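Local coordinates for protein hypothetical bacterial 6-phosphogluconolactonase (Bacteroides fragilis, PDB 3SCY) that is a putative seven-bladed beta-propeller lactonase that probably hydrolyses 6-phosphogluconolactone to 6-phosphogluconate, at residues L91-G99 with D130-V139. Sequence-based numbering, arbitrary orientation. Where two conformers were deposited one is given.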
ATOM      1  N   LEU A  91      -1.449   3.710 -21.598  1.00 22.93           N
ATOM      2  CA  LEU A  91      -0.602   2.538 -21.460  1.00 23.64           C
ATOM      3  C   LEU A  91       0.634   2.653 -22.339  1.00 26.54           C
ATOM      4  O   LEU A  91       0.555   3.020 -23.516  1.00 25.70           O
ATOM      5  CB  LEU A  91      -1.389   1.260 -21.801  1.00 24.81           C
ATOM      6  CG  LEU A  91      -0.661  -0.079 -21.627  1.00 28.16           C
ATOM      7  CD1 LEU A  91      -0.389  -0.402 -20.148  1.00 26.42           C
ATOM      8  CD2 LEU A  91      -1.426  -1.200 -22.307  1.00 33.75           C
ATOM      9  N   LEU A  92       1.788   2.335 -21.740  1.00 22.07           N
ATOM     10  CA  LEU A  92       3.058   2.307 -22.448  1.00 21.87           C
ATOM     11  C   LEU A  92       3.402   0.875 -22.772  1.00 24.11           C
ATOM     12  O   LEU A  92       3.697   0.554 -23.925  1.00 24.49           O
ATOM     13  CB  LEU A  92       4.177   2.961 -21.624  1.00 21.03           C
ATOM     14  CG  LEU A  92       3.963   4.429 -21.198  1.00 23.14           C
ATOM     15  CD1 LEU A  92       5.170   4.914 -20.404  1.00 24.14           C
ATOM     16  CD2 LEU A  92       3.738   5.343 -22.387  1.00 26.06           C
ATOM     17  N   ASN A  93       3.386   0.006 -21.737  1.00 21.87           N
ATOM     18  CA  ASN A  93       3.648  -1.415 -21.920  1.00 20.75           C
ATOM     19  C   ASN A  93       3.319  -2.193 -20.663  1.00 22.44           C
ATOM     20  O   ASN A  93       2.933  -1.611 -19.648  1.00 21.62           O
ATOM     21  CB  ASN A  93       5.094  -1.692 -22.383  1.00 20.19           C
ATOM     22  CG  ASN A  93       6.172  -1.558 -21.332  1.00 26.45           C
ATOM     23  OD1 ASN A  93       6.007  -0.867 -20.320  1.00 21.58           O
ATOM     24  ND2 ASN A  93       7.268  -2.280 -21.530  1.00 28.74           N
ATOM     25  N   THR A  94       3.460  -3.524 -20.758  1.00 21.30           N
ATOM     26  CA  THR A  94       3.198  -4.470 -19.681  0.50 21.15           C
ATOM     27  C   THR A  94       4.348  -5.472 -19.651  1.00 24.14           C
ATOM     28  O   THR A  94       4.929  -5.770 -20.707  1.00 26.40           O
ATOM     29  CB  THR A  94       1.829  -5.162 -19.927  0.50 28.47           C
ATOM     30  OG1 THR A  94       0.835  -4.187 -20.244  0.50 33.49           O
ATOM     31  CG2 THR A  94       1.360  -6.010 -18.752  0.50 22.62           C
ATOM     32  N   GLN A  95       4.679  -5.984 -18.461  1.00 21.69           N
ATOM     33  CA  GLN A  95       5.715  -7.008 -18.330  1.00 21.81           C
ATOM     34  C   GLN A  95       5.249  -8.032 -17.313  1.00 24.08           C
ATOM     35  O   GLN A  95       4.657  -7.657 -16.308  1.00 22.16           O
ATOM     36  CB  GLN A  95       7.092  -6.429 -17.942  1.00 22.41           C
ATOM     37  CG  GLN A  95       7.706  -5.430 -18.927  1.00 22.83           C
ATOM     38  CD  GLN A  95       8.294  -6.056 -20.173  1.00 27.87           C
ATOM     39  OE1 GLN A  95       8.168  -7.265 -20.431  1.00 26.03           O
ATOM     40  NE2 GLN A  95       8.952  -5.238 -20.982  1.00 26.62           N
ATOM     41  N   LYS A  96       5.567  -9.300 -17.530  1.00 23.73           N
ATOM     42  CA  LYS A  96       5.148 -10.391 -16.645  1.00 22.90           C
ATOM     43  C   LYS A  96       5.993 -10.429 -15.370  1.00 24.42           C
ATOM     44  O   LYS A  96       7.199 -10.195 -15.408  1.00 23.27           O
ATOM     45  CB  LYS A  96       5.239 -11.734 -17.406  1.00 26.57           C
ATOM     46  CG  LYS A  96       4.372 -11.782 -18.665  1.00 31.94           C
ATOM     47  CD  LYS A  96       2.847 -11.718 -18.394  1.00 43.73           C
ATOM     48  CE  LYS A  96       2.013 -12.083 -19.609  1.00 60.89           C
ATOM     49  NZ  LYS A  96       2.037 -11.024 -20.656  1.00 73.70           N
ATOM     50  N   THR A  97       5.344 -10.713 -14.233  1.00 23.26           N
ATOM     51  CA  THR A  97       6.063 -10.781 -12.963  1.00 21.08           C
ATOM     52  C   THR A  97       6.734 -12.121 -12.765  1.00 24.63           C
ATOM     53  O   THR A  97       7.630 -12.209 -11.936  1.00 24.04           O
ATOM     54  CB  THR A  97       5.100 -10.563 -11.797  1.00 19.63           C
ATOM     55  OG1 THR A  97       4.025 -11.494 -11.889  1.00 22.68           O
ATOM     56  CG2 THR A  97       4.570  -9.175 -11.757  1.00 20.60           C
HETATM   57  N   MSE A  98       6.194 -13.193 -13.402  1.00 23.68           N
HETATM   58  CA  MSE A  98       6.672 -14.570 -13.235  1.00 26.06           C
HETATM   59  C   MSE A  98       6.545 -14.971 -11.743  1.00 28.74           C
HETATM   60  O   MSE A  98       7.332 -15.745 -11.202  1.00 29.60           O
HETATM   61  CB  MSE A  98       8.072 -14.747 -13.804  1.00 28.56           C
HETATM   62  CG  MSE A  98       8.031 -14.788 -15.342  1.00 34.87           C
HETATM   63 SE   MSE A  98       9.709 -14.403 -16.117  0.75 42.59          SE
HETATM   64  CE  MSE A  98       9.834 -12.565 -15.675  1.00 38.06           C
ATOM     65  N   GLY A  99       5.491 -14.448 -11.129  1.00 27.24           N
ATOM     66  CA  GLY A  99       5.129 -14.680  -9.741  1.00 26.40           C
ATOM     67  C   GLY A  99       3.670 -14.318  -9.607  1.00 27.89           C
ATOM     68  O   GLY A  99       3.274 -13.197  -9.925  1.00 26.85           O
ATOM     69  N   ASP A 130      12.160   6.193 -20.992  1.00 21.87           N
ATOM     70  CA  ASP A 130      10.859   6.745 -21.372  1.00 22.15           C
ATOM     71  C   ASP A 130       9.782   6.440 -20.318  1.00 24.70           C
ATOM     72  O   ASP A 130       8.620   6.736 -20.559  1.00 24.79           O
ATOM     73  CB  ASP A 130      10.439   6.130 -22.730  1.00 24.95           C
ATOM     74  CG  ASP A 130      10.321   4.597 -22.754  1.00 31.94           C
ATOM     75  OD1 ASP A 130      10.728   3.943 -21.765  1.00 26.14           O
ATOM     76  OD2 ASP A 130       9.929   4.049 -23.801  1.00 37.84           O
ATOM     77  N   GLY A 131      10.146   5.804 -19.196  1.00 21.01           N
ATOM     78  CA  GLY A 131       9.168   5.466 -18.157  1.00 19.63           C
ATOM     79  C   GLY A 131       8.514   4.102 -18.328  1.00 20.46           C
ATOM     80  O   GLY A 131       7.809   3.619 -17.437  1.00 20.32           O
ATOM     81  N   ALA A 132       8.718   3.462 -19.482  1.00 20.98           N
ATOM     82  CA  ALA A 132       8.154   2.143 -19.709  1.00 21.20           C
ATOM     83  C   ALA A 132       8.974   1.088 -18.944  1.00 24.26           C
ATOM     84  O   ALA A 132      10.094   1.368 -18.507  1.00 24.74           O
ATOM     85  CB  ALA A 132       8.111   1.843 -21.210  1.00 23.06           C
ATOM     86  N   LEU A 133       8.431  -0.109 -18.792  1.00 20.98           N
ATOM     87  CA  LEU A 133       9.124  -1.147 -18.039  1.00 22.76           C
ATOM     88  C   LEU A 133      10.003  -2.009 -18.908  1.00 24.57           C
ATOM     89  O   LEU A 133       9.606  -2.421 -19.994  1.00 24.32           O
ATOM     90  CB  LEU A 133       8.126  -2.088 -17.337  1.00 23.94           C
ATOM     91  CG  LEU A 133       7.241  -1.490 -16.282  1.00 29.89           C
ATOM     92  CD1 LEU A 133       5.967  -2.302 -16.166  1.00 31.31           C
ATOM     93  CD2 LEU A 133       7.934  -1.467 -14.964  1.00 35.02           C
ATOM     94  N   LEU A 134      11.174  -2.352 -18.394  1.00 22.19           N
ATOM     95  CA  LEU A 134      11.978  -3.369 -19.041  1.00 22.68           C
ATOM     96  C   LEU A 134      11.499  -4.722 -18.508  1.00 23.39           C
ATOM     97  O   LEU A 134      10.891  -4.803 -17.433  1.00 21.34           O
ATOM     98  CB  LEU A 134      13.484  -3.186 -18.761  1.00 23.81           C
ATOM     99  CG  LEU A 134      14.268  -2.368 -19.766  1.00 29.01           C
ATOM    100  CD1 LEU A 134      13.961  -0.900 -19.625  1.00 28.15           C
ATOM    101  CD2 LEU A 134      15.765  -2.613 -19.611  1.00 33.33           C
ATOM    102  N   PRO A 135      11.769  -5.819 -19.204  1.00 21.86           N
ATOM    103  CA  PRO A 135      11.419  -7.147 -18.660  1.00 22.17           C
ATOM    104  C   PRO A 135      12.058  -7.370 -17.290  1.00 24.31           C
ATOM    105  O   PRO A 135      13.090  -6.768 -17.000  1.00 24.68           O
ATOM    106  CB  PRO A 135      12.004  -8.117 -19.691  1.00 25.30           C
ATOM    107  CG  PRO A 135      12.061  -7.321 -20.949  1.00 30.01           C
ATOM    108  CD  PRO A 135      12.443  -5.937 -20.513  1.00 24.51           C
ATOM    109  N   ALA A 136      11.451  -8.205 -16.448  1.00 22.39           N
ATOM    110  CA  ALA A 136      11.980  -8.425 -15.096  1.00 23.03           C
ATOM    111  C   ALA A 136      13.480  -8.706 -15.111  1.00 24.62           C
ATOM    112  O   ALA A 136      13.955  -9.440 -15.988  1.00 25.15           O
ATOM    113  CB  ALA A 136      11.261  -9.573 -14.449  1.00 24.38           C
ATOM    114  N   SER A 137      14.237  -8.051 -14.221  1.00 22.02           N
ATOM    115  CA  SER A 137      15.687  -8.275 -14.114  1.00 21.10           C
ATOM    116  C   SER A 137      15.997  -9.220 -12.967  1.00 25.81           C
ATOM    117  O   SER A 137      17.088  -9.789 -12.931  1.00 27.27           O
ATOM    118  CB  SER A 137      16.443  -6.965 -13.920  1.00 22.77           C
ATOM    119  OG  SER A 137      15.890  -6.284 -12.804  1.00 24.12           O
ATOM    120  N   ASP A 138      15.036  -9.432 -12.039  1.00 22.33           N
ATOM    121  CA  ASP A 138      15.234 -10.362 -10.921  1.00 21.86           C
ATOM    122  C   ASP A 138      13.905 -10.858 -10.398  1.00 23.51           C
ATOM    123  O   ASP A 138      12.936 -10.112 -10.386  1.00 23.02           O
ATOM    124  CB  ASP A 138      16.012  -9.664  -9.796  1.00 23.22           C
ATOM    125  CG  ASP A 138      16.766 -10.556  -8.832  1.00 29.39           C
ATOM    126  OD1 ASP A 138      16.815 -11.804  -9.071  1.00 30.56           O
ATOM    127  OD2 ASP A 138      17.408 -10.011  -7.899  1.00 32.16           O
ATOM    128  N   VAL A 139      13.844 -12.132 -10.034  1.00 21.58           N
ATOM    129  CA  VAL A 139      12.688 -12.785  -9.387  1.00 22.47           C
ATOM    130  C   VAL A 139      13.287 -13.484  -8.170  1.00 28.82           C
ATOM    131  O   VAL A 139      14.130 -14.383  -8.332  1.00 28.87           O
ATOM    132  CB  VAL A 139      11.855 -13.738 -10.296  1.00 27.26           C
ATOM    133  CG1 VAL A 139      10.675 -14.360  -9.532  1.00 27.15           C
ATOM    134  CG2 VAL A 139      11.346 -13.023 -11.536  1.00 26.70           C
TER
HETATM  135  O   HOH W   1       9.176  -9.554 -17.282  1.00 27.30           O
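The side-chain amide of Asn93 bridges the backbone N and O of Leu133. Leu133 N donates to Asn93 OD1 at 3.0 Å, on a lone pair and nearly straight (N-H...O 167°), while Asn93 ND2 gives a hydrogen to Leu133 O at 2.8 Å. That acceptor lies in the Asn93 amide plane, so two nearly straight bonds fix the flip of the side-chain amide. The group reaches across because CG sits between the backbone N and the carbonyl carbon (chi1 75°). Leu133 O is gripped a second time by Gln95 NE2, at 3.1 Å, from above the carbonyl plane.

Bent at its second torsion (chi2 -76°), Gln95 lays its amide over Pro135, with Gln95 CD 3.6 Å from Pro135 CA, and its CG meets Leu133 CB at 3.7 Å. The Ala132 methyl fits between Asn93 OD1 and Leu92 CB, while Leu92 CD1 packs over the turn at Asp130-Ala132, where Asp130 OD1 accepts from Ala132 N in an Asx turn. Farther along, a water bridges Lys96 O and Ala136 N where the backbones stand apart. Beyond it the selenomethionine Met98 sets its CE on the methyl of Ala136 (CE to CB 3.5 Å), and Val139 CG2 makes a van der Waals approach to Thr97 O, an atom hydrogen-bonded to Thr123 OG1.

No direct backbone-backbone hydrogen bond links the two segments; the water and side-chain amides span the gap. Leu133 also packs on Val77 of strand 76-83 and Ile112 of strand 111-116, one from each sheet. Strand 88-96, an edge strand of one four-stranded antiparallel sheet, thus packs mainly against the loop entering 138-141, an edge strand of the next, as successive blades stack face to face in the seven-bladed beta-propeller of the lactonase family.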